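Putative beta-glucosidase (Bifidobacterium adolescentis, PDB 5WAB) hydrolyses beta-glucosidic bonds as a glycoside hydrolase of family 3, and probably also removes terminal alpha-L-arabinopyranosyl groups from ginsenoside Rb2. Local coordinates at residues D623-A628 and N635-E640; E123-D128 and H134-I139. All coordinates share one frame; numbering follows the deposited sequence.

Along the chain contact 2 comes first and is complete before contact 1 begins. Their centres lie about 22 Å apart and their nearest atoms about 7 Å, so they do not touch, and they share no strand, helix or sheet. Contact 2 sits near the middle of the molecule, in the barrel-type N-terminal domain, where the loop after strand 102-106 enters helix 129-144. Contact 1 lies at the base of the hairpin of strands 628-631 and 636-639, in the fibronectin type III-like domain. Their salt bridges tie domains together: Arg-625 with Glu-185 joins the fibronectin type III-like domain to the N-terminal one, and Asp-128 with Arg-529 joins the N-terminal domain to the C-terminal one.

Contact 1 of 2, residues D623-A628 and N635-E640; sequences DERAFA and NDWHVE
The small beta-hairpin of strands 628-631 and 636-639, which belongs to the fibronectin type III-like domain, is met on one flank by the 3-10 turn that leads into it, and Arg-625 of that turn stacks on Trp-637. The evidence is geometric: guanidinium and indole planes differ by only 10°, and Arg-625 CZ stands 3.7 Å from the centroid of the Trp-637 six-membered ring, a cation-pi contact over the face. Arg-625 CD adds a CH-pi contact, 3.8 Å from the centroid of the five-membered ring. Two successive bends of the arginine chain, chi2 -74° and chi3 -61°, bring the guanidinium flat over the indole. From within the stack, Arg-625 NH1 also forms a salt bridge with Glu-185 of the N-terminal domain, while Trp-637 also meets Trp-630 edge-to-face.

Deeper in, the contact turns apolar. Ala-628 CB lies 3.6 Å from Val-639 CG2, the branch that also comes 3.3 Å from Glu-624 O. The other branch, Val-639 CG1, faces Phe-627 CB at 4.2 Å, and both residues touch Leu-663 of strand 654-663.

No direct hydrogen bond crosses between the segments; one water does this work. It donates to Phe-627 O at 2.8 Å and to His-638 O, and accepts from Glu-640 N. Close by, Ala-628 CA makes a CH...O contact of 3.3 Å with His-638 O.

With the arginine charge spread flat over the indole while its NH1 pairs with Glu-185, dispersion, cation-pi attraction and ionic pairing can act together, which would probably restrain both the guanidinium and the ring at this junction between domains.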
loop_
_atom_site.group_PDB
_atom_site.type_symbol
_atom_site.label_atom_id
_atom_site.label_comp_id
_atom_site.label_asym_id
_atom_site.label_seq_id
_atom_site.Cartn_x
_atom_site.Cartn_y
_atom_site.Cartn_z
ATOM N N ASP A 623 2.398 17.039 14.203
ATOM C CA ASP A 623 2.426 16.734 15.624
ATOM C C ASP A 623 3.845 16.364 16.050
ATOM O O ASP A 623 4.793 16.406 15.258
ATOM C CB ASP A 623 1.441 15.613 15.955
ATOM C CG ASP A 623 1.724 14.324 15.184
ATOM O OD1 ASP A 623 2.817 14.174 14.599
ATOM O OD2 ASP A 623 0.837 13.446 15.165
ATOM N N GLU A 624 3.993 15.981 17.318
ATOM C CA GLU A 624 5.314 15.627 17.825
ATOM C C GLU A 624 5.905 14.432 17.081
ATOM O O GLU A 624 7.129 14.344 16.929
ATOM C CB GLU A 624 5.242 15.354 19.324
ATOM C CG GLU A 624 4.837 16.567 20.138
ATOM C CD GLU A 624 4.863 16.295 21.631
ATOM O OE1 GLU A 624 5.082 15.126 22.020
ATOM O OE2 GLU A 624 4.662 17.248 22.416
ATOM N N ARG A 625 5.063 13.496 16.635
ATOM C CA ARG A 625 5.551 12.343 15.889
ATOM C C ARG A 625 6.113 12.715 14.518
ATOM O O ARG A 625 6.862 11.926 13.932
ATOM C CB ARG A 625 4.440 11.305 15.738
ATOM C CG ARG A 625 4.199 10.457 16.990
ATOM C CD ARG A 625 5.312 9.428 17.184
ATOM N NE ARG A 625 5.384 8.499 16.057
ATOM C CZ ARG A 625 4.667 7.386 15.953
ATOM N NH1 ARG A 625 3.821 7.041 16.920
ATOM N NH2 ARG A 625 4.798 6.615 14.879
ATOM N N ALA A 626 5.786 13.898 13.993
ATOM C CA ALA A 626 6.396 14.330 12.741
ATOM C C ALA A 626 7.870 14.667 12.908
ATOM O O ALA A 626 8.582 14.780 11.906
ATOM C CB ALA A 626 5.658 15.540 12.172
ATOM N N PHE A 627 8.331 14.852 14.149
ATOM C CA PHE A 627 9.709 15.229 14.438
ATOM C C PHE A 627 10.429 14.216 15.316
ATOM O O PHE A 627 11.561 14.478 15.740
ATOM C CB PHE A 627 9.752 16.603 15.115
ATOM C CG PHE A 627 9.059 17.684 14.336
ATOM C CD1 PHE A 627 9.718 18.349 13.315
ATOM C CD2 PHE A 627 7.757 18.047 14.636
ATOM C CE1 PHE A 627 9.088 19.339 12.598
ATOM C CE2 PHE A 627 7.120 19.040 13.924
ATOM C CZ PHE A 627 7.786 19.688 12.902
ATOM N N ALA A 628 9.825 13.066 15.591
ATOM C CA ALA A 628 10.343 12.137 16.584
ATOM C C ALA A 628 10.878 10.872 15.930
ATOM O O ALA A 628 10.249 10.309 15.030
ATOM C CB ALA A 628 9.259 11.765 17.597
ATOM N N ASN A 635 13.622 3.712 24.855
ATOM C CA ASN A 635 12.559 2.736 24.630
ATOM C C ASN A 635 11.234 3.448 24.353
ATOM O O ASN A 635 10.175 3.047 24.841
ATOM C CB ASN A 635 12.433 1.778 25.818
ATOM C CG ASN A 635 11.624 0.539 25.492
ATOM O OD1 ASN A 635 11.599 0.080 24.346
ATOM N ND2 ASN A 635 10.947 -0.007 26.501
ATOM N N ASP A 636 11.297 4.515 23.560
ATOM C CA ASP A 636 10.142 5.372 23.335
ATOM C C ASP A 636 10.488 6.370 22.240
ATOM O O ASP A 636 11.656 6.549 21.884
ATOM C CB ASP A 636 9.724 6.095 24.625
ATOM C CG ASP A 636 8.298 6.622 24.576
ATOM O OD1 ASP A 636 7.634 6.467 23.527
ATOM O OD2 ASP A 636 7.832 7.167 25.605
ATOM N N TRP A 637 9.456 7.009 21.704
ATOM C CA TRP A 637 9.672 8.098 20.765
ATOM C C TRP A 637 10.374 9.257 21.464
ATOM O O TRP A 637 10.230 9.462 22.672
ATOM C CB TRP A 637 8.338 8.548 20.168
ATOM C CG TRP A 637 7.679 7.453 19.385
ATOM C CD1 TRP A 637 6.652 6.652 19.793
ATOM C CD2 TRP A 637 8.035 7.010 18.067
ATOM N NE1 TRP A 637 6.332 5.753 18.803
ATOM C CE2 TRP A 637 7.169 5.947 17.735
ATOM C CE3 TRP A 637 8.997 7.415 17.132
ATOM C CZ2 TRP A 637 7.237 5.281 16.507
ATOM C CZ3 TRP A 637 9.061 6.754 15.909
ATOM C CH2 TRP A 637 8.184 5.700 15.609
ATOM N N HIS A 638 11.170 10.005 20.700
ATOM C CA HIS A 638 11.950 11.102 21.258
ATOM C C HIS A 638 12.019 12.240 20.252
ATOM O O HIS A 638 12.460 12.041 19.118
ATOM C CB HIS A 638 13.362 10.643 21.644
ATOM C CG HIS A 638 14.196 11.719 22.273
ATOM N ND1 HIS A 638 15.447 12.064 21.807
ATOM C CD2 HIS A 638 13.946 12.542 23.319
ATOM C CE1 HIS A 638 15.937 13.042 22.547
ATOM N NE2 HIS A 638 15.044 13.354 23.469
ATOM N N VAL A 639 11.586 13.428 20.673
ATOM C CA VAL A 639 11.786 14.657 19.916
ATOM C C VAL A 639 13.005 15.346 20.508
ATOM O O VAL A 639 13.010 15.719 21.687
ATOM C CB VAL A 639 10.551 15.572 19.954
ATOM C CG1 VAL A 639 10.824 16.843 19.181
ATOM C CG2 VAL A 639 9.351 14.875 19.349
ATOM N N GLU A 640 14.045 15.478 19.693
ATOM C CA GLU A 640 15.301 16.085 20.102
ATOM C C GLU A 640 15.267 17.589 19.854
ATOM O O GLU A 640 14.772 18.050 18.822
ATOM C CB GLU A 640 16.447 15.418 19.337
ATOM C CG GLU A 640 17.817 15.536 19.960
ATOM C CD GLU A 640 18.858 14.730 19.206
ATOM O OE1 GLU A 640 18.633 13.520 18.985
ATOM O OE2 GLU A 640 19.894 15.306 18.821
HETATM O O HOH W 1 13.844 13.883 17.310
#

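Contact 2 of 2, residues E123-D128 and H134-I139; sequences EYWSED and HEAVGI
Ser-126 OG takes part in two hydrogen bonds: it accepts one from Asp-128 N, 2.8 Å long and nearly straight at 167°, and donates another to the backbone oxygen Ala-495 O. The first closes an ST turn that delivers the chain into helix 129-144, the helix of a beta-alpha-beta crossover between the parallel strands 102-106 and 149-155 of the barrel-type domain. Asp-128 is the N-cap, its OD2 accepting from Leu-131 N while its OD1 forms a salt bridge with Arg-529 and a hydrogen bond with Tyr-528 OH.

Just before this turn, Trp-125 packs back on the same helix, its indole lying flat against the middle of the helix at Ala-136. Ala-136 CB stands over one face, 3.7 Å from the centroid of the five-membered ring and 17° off its normal, a CH-pi contact. Placing CG beside the backbone N and turning the ring broadside presents that face to the helix. At the benzo end of the indole, Glu-135 CB comes 3.7 Å from Trp-125 CE3. The carboxylate of Glu-135 is steeply inclined to the indole, by 66°, and its OE1 rests 3.6 Å from the same CE3.

All four touching residues are buried, and Ile-86 of helix 83-99 packs against Trp-125, Glu-135 and Ile-139 alike. The helix is kinked here: Gly-138 N and Ile-139 N bond three residues back, to Glu-135 O and Ala-136 O. One turn on from Glu-135, Ile-139 CG1 approaches Trp-125 CZ2 at 4.0 Å.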
loop_
_atom_site.group_PDB
_atom_site.type_symbol
_atom_site.label_atom_id
_atom_site.label_comp_id
_atom_site.label_asym_id
_atom_site.label_seq_id
_atom_site.Cartn_x
_atom_site.Cartn_y
_atom_site.Cartn_z
ATOM N N GLU A 123 -0.180 -5.796 -4.178
ATOM C CA GLU A 123 -1.260 -5.793 -3.202
ATOM C C GLU A 123 -0.990 -4.857 -2.029
ATOM O O GLU A 123 -1.861 -4.697 -1.168
ATOM C CB GLU A 123 -1.446 -7.233 -2.697
ATOM C CG GLU A 123 -2.726 -7.595 -1.968
ATOM C CD GLU A 123 -2.807 -9.103 -1.735
ATOM O OE1 GLU A 123 -2.027 -9.829 -2.381
ATOM O OE2 GLU A 123 -3.618 -9.567 -0.905
ATOM N N TYR A 124 0.183 -4.218 -1.988
ATOM C CA TYR A 124 0.556 -3.276 -0.935
ATOM C C TYR A 124 0.588 -1.852 -1.484
ATOM O O TYR A 124 0.397 -1.618 -2.677
ATOM C CB TYR A 124 1.904 -3.661 -0.313
ATOM C CG TYR A 124 1.951 -5.075 0.228
ATOM C CD1 TYR A 124 0.802 -5.699 0.689
ATOM C CD2 TYR A 124 3.146 -5.785 0.271
ATOM C CE1 TYR A 124 0.840 -6.983 1.174
ATOM C CE2 TYR A 124 3.193 -7.071 0.756
ATOM C CZ TYR A 124 2.037 -7.662 1.206
ATOM O OH TYR A 124 2.077 -8.937 1.690
ATOM N N TRP A 125 0.863 -0.891 -0.599
ATOM C CA TRP A 125 0.631 0.515 -0.913
ATOM C C TRP A 125 1.903 1.315 -1.199
ATOM O O TRP A 125 1.969 2.001 -2.221
ATOM C CB TRP A 125 -0.176 1.160 0.219
ATOM C CG TRP A 125 -1.575 0.615 0.276
ATOM C CD1 TRP A 125 -1.970 -0.553 0.856
ATOM C CD2 TRP A 125 -2.764 1.213 -0.262
ATOM N NE1 TRP A 125 -3.322 -0.727 0.707
ATOM C CE2 TRP A 125 -3.836 0.344 0.026
ATOM C CE3 TRP A 125 -3.026 2.395 -0.957
ATOM C CZ2 TRP A 125 -5.147 0.622 -0.355
ATOM C CZ3 TRP A 125 -4.331 2.668 -1.340
ATOM C CH2 TRP A 125 -5.373 1.787 -1.038
ATOM N N SER A 126 2.915 1.269 -0.336
ATOM C CA SER A 126 4.051 2.163 -0.539
ATOM C C SER A 126 5.303 1.586 0.104
ATOM O O SER A 126 5.256 0.608 0.852
ATOM C CB SER A 126 3.770 3.566 0.018
ATOM O OG SER A 126 4.909 4.404 -0.071
ATOM N N GLU A 127 6.436 2.210 -0.221
ATOM C CA GLU A 127 7.677 2.012 0.512
ATOM C C GLU A 127 7.759 2.897 1.744
ATOM O O GLU A 127 8.674 2.723 2.555
ATOM C CB GLU A 127 8.877 2.319 -0.389
ATOM C CG GLU A 127 9.057 3.811 -0.675
ATOM C CD GLU A 127 10.051 4.106 -1.787
ATOM O OE1 GLU A 127 10.080 3.359 -2.785
ATOM O OE2 GLU A 127 10.820 5.082 -1.652
ATOM N N ASP A 128 6.838 3.851 1.894
ATOM C CA ASP A 128 6.871 4.804 2.987
ATOM C C ASP A 128 5.785 4.477 3.998
ATOM O O ASP A 128 4.637 4.240 3.601
ATOM C CB ASP A 128 6.681 6.228 2.469
ATOM C CG ASP A 128 6.722 7.251 3.581
ATOM O OD1 ASP A 128 7.839 7.505 4.079
ATOM O OD2 ASP A 128 5.657 7.782 3.971
ATOM N N HIS A 134 -1.827 6.414 5.857
ATOM C CA HIS A 134 -2.824 7.436 5.567
ATOM C C HIS A 134 -3.588 7.187 4.271
ATOM O O HIS A 134 -4.591 7.866 4.024
ATOM C CB HIS A 134 -2.165 8.813 5.541
ATOM C CG HIS A 134 -1.740 9.296 6.894
ATOM N ND1 HIS A 134 -0.787 8.650 7.652
ATOM C CD2 HIS A 134 -2.157 10.350 7.634
ATOM C CE1 HIS A 134 -0.630 9.289 8.797
ATOM N NE2 HIS A 134 -1.446 10.326 8.809
ATOM N N GLU A 135 -3.156 6.227 3.455
ATOM C CA GLU A 135 -3.935 5.806 2.296
ATOM C C GLU A 135 -4.830 4.618 2.625
ATOM O O GLU A 135 -6.053 4.684 2.461
ATOM C CB GLU A 135 -3.005 5.460 1.133
ATOM C CG GLU A 135 -2.454 6.668 0.415
ATOM C CD GLU A 135 -1.682 6.286 -0.820
ATOM O OE1 GLU A 135 -0.907 5.309 -0.754
ATOM O OE2 GLU A 135 -1.866 6.950 -1.860
ATOM N N ALA A 136 -4.231 3.524 3.099
ATOM C CA ALA A 136 -4.985 2.291 3.282
ATOM C C ALA A 136 -6.047 2.399 4.368
ATOM O O ALA A 136 -6.953 1.558 4.408
ATOM C CB ALA A 136 -4.033 1.141 3.596
ATOM N N VAL A 137 -5.969 3.418 5.231
ATOM C CA VAL A 137 -6.995 3.608 6.254
ATOM C C VAL A 137 -8.357 3.834 5.614
ATOM O O VAL A 137 -9.391 3.535 6.219
ATOM C CB VAL A 137 -6.609 4.773 7.189
ATOM C CG1 VAL A 137 -6.590 6.090 6.420
ATOM C CG2 VAL A 137 -7.558 4.862 8.393
ATOM N N GLY A 138 -8.382 4.352 4.381
ATOM C CA GLY A 138 -9.646 4.539 3.695
ATOM C C GLY A 138 -10.390 3.239 3.464
ATOM O O GLY A 138 -11.625 3.215 3.485
ATOM N N ILE A 139 -9.658 2.144 3.252
ATOM C CA ILE A 139 -10.300 0.842 3.081
ATOM C C ILE A 139 -10.961 0.398 4.380
ATOM O O ILE A 139 -12.111 -0.055 4.384
ATOM C CB ILE A 139 -9.287 -0.202 2.577
ATOM C CG1 ILE A 139 -8.771 0.187 1.193
ATOM C CG2 ILE A 139 -9.923 -1.573 2.503
ATOM C CD1 ILE A 139 -9.856 0.243 0.134
#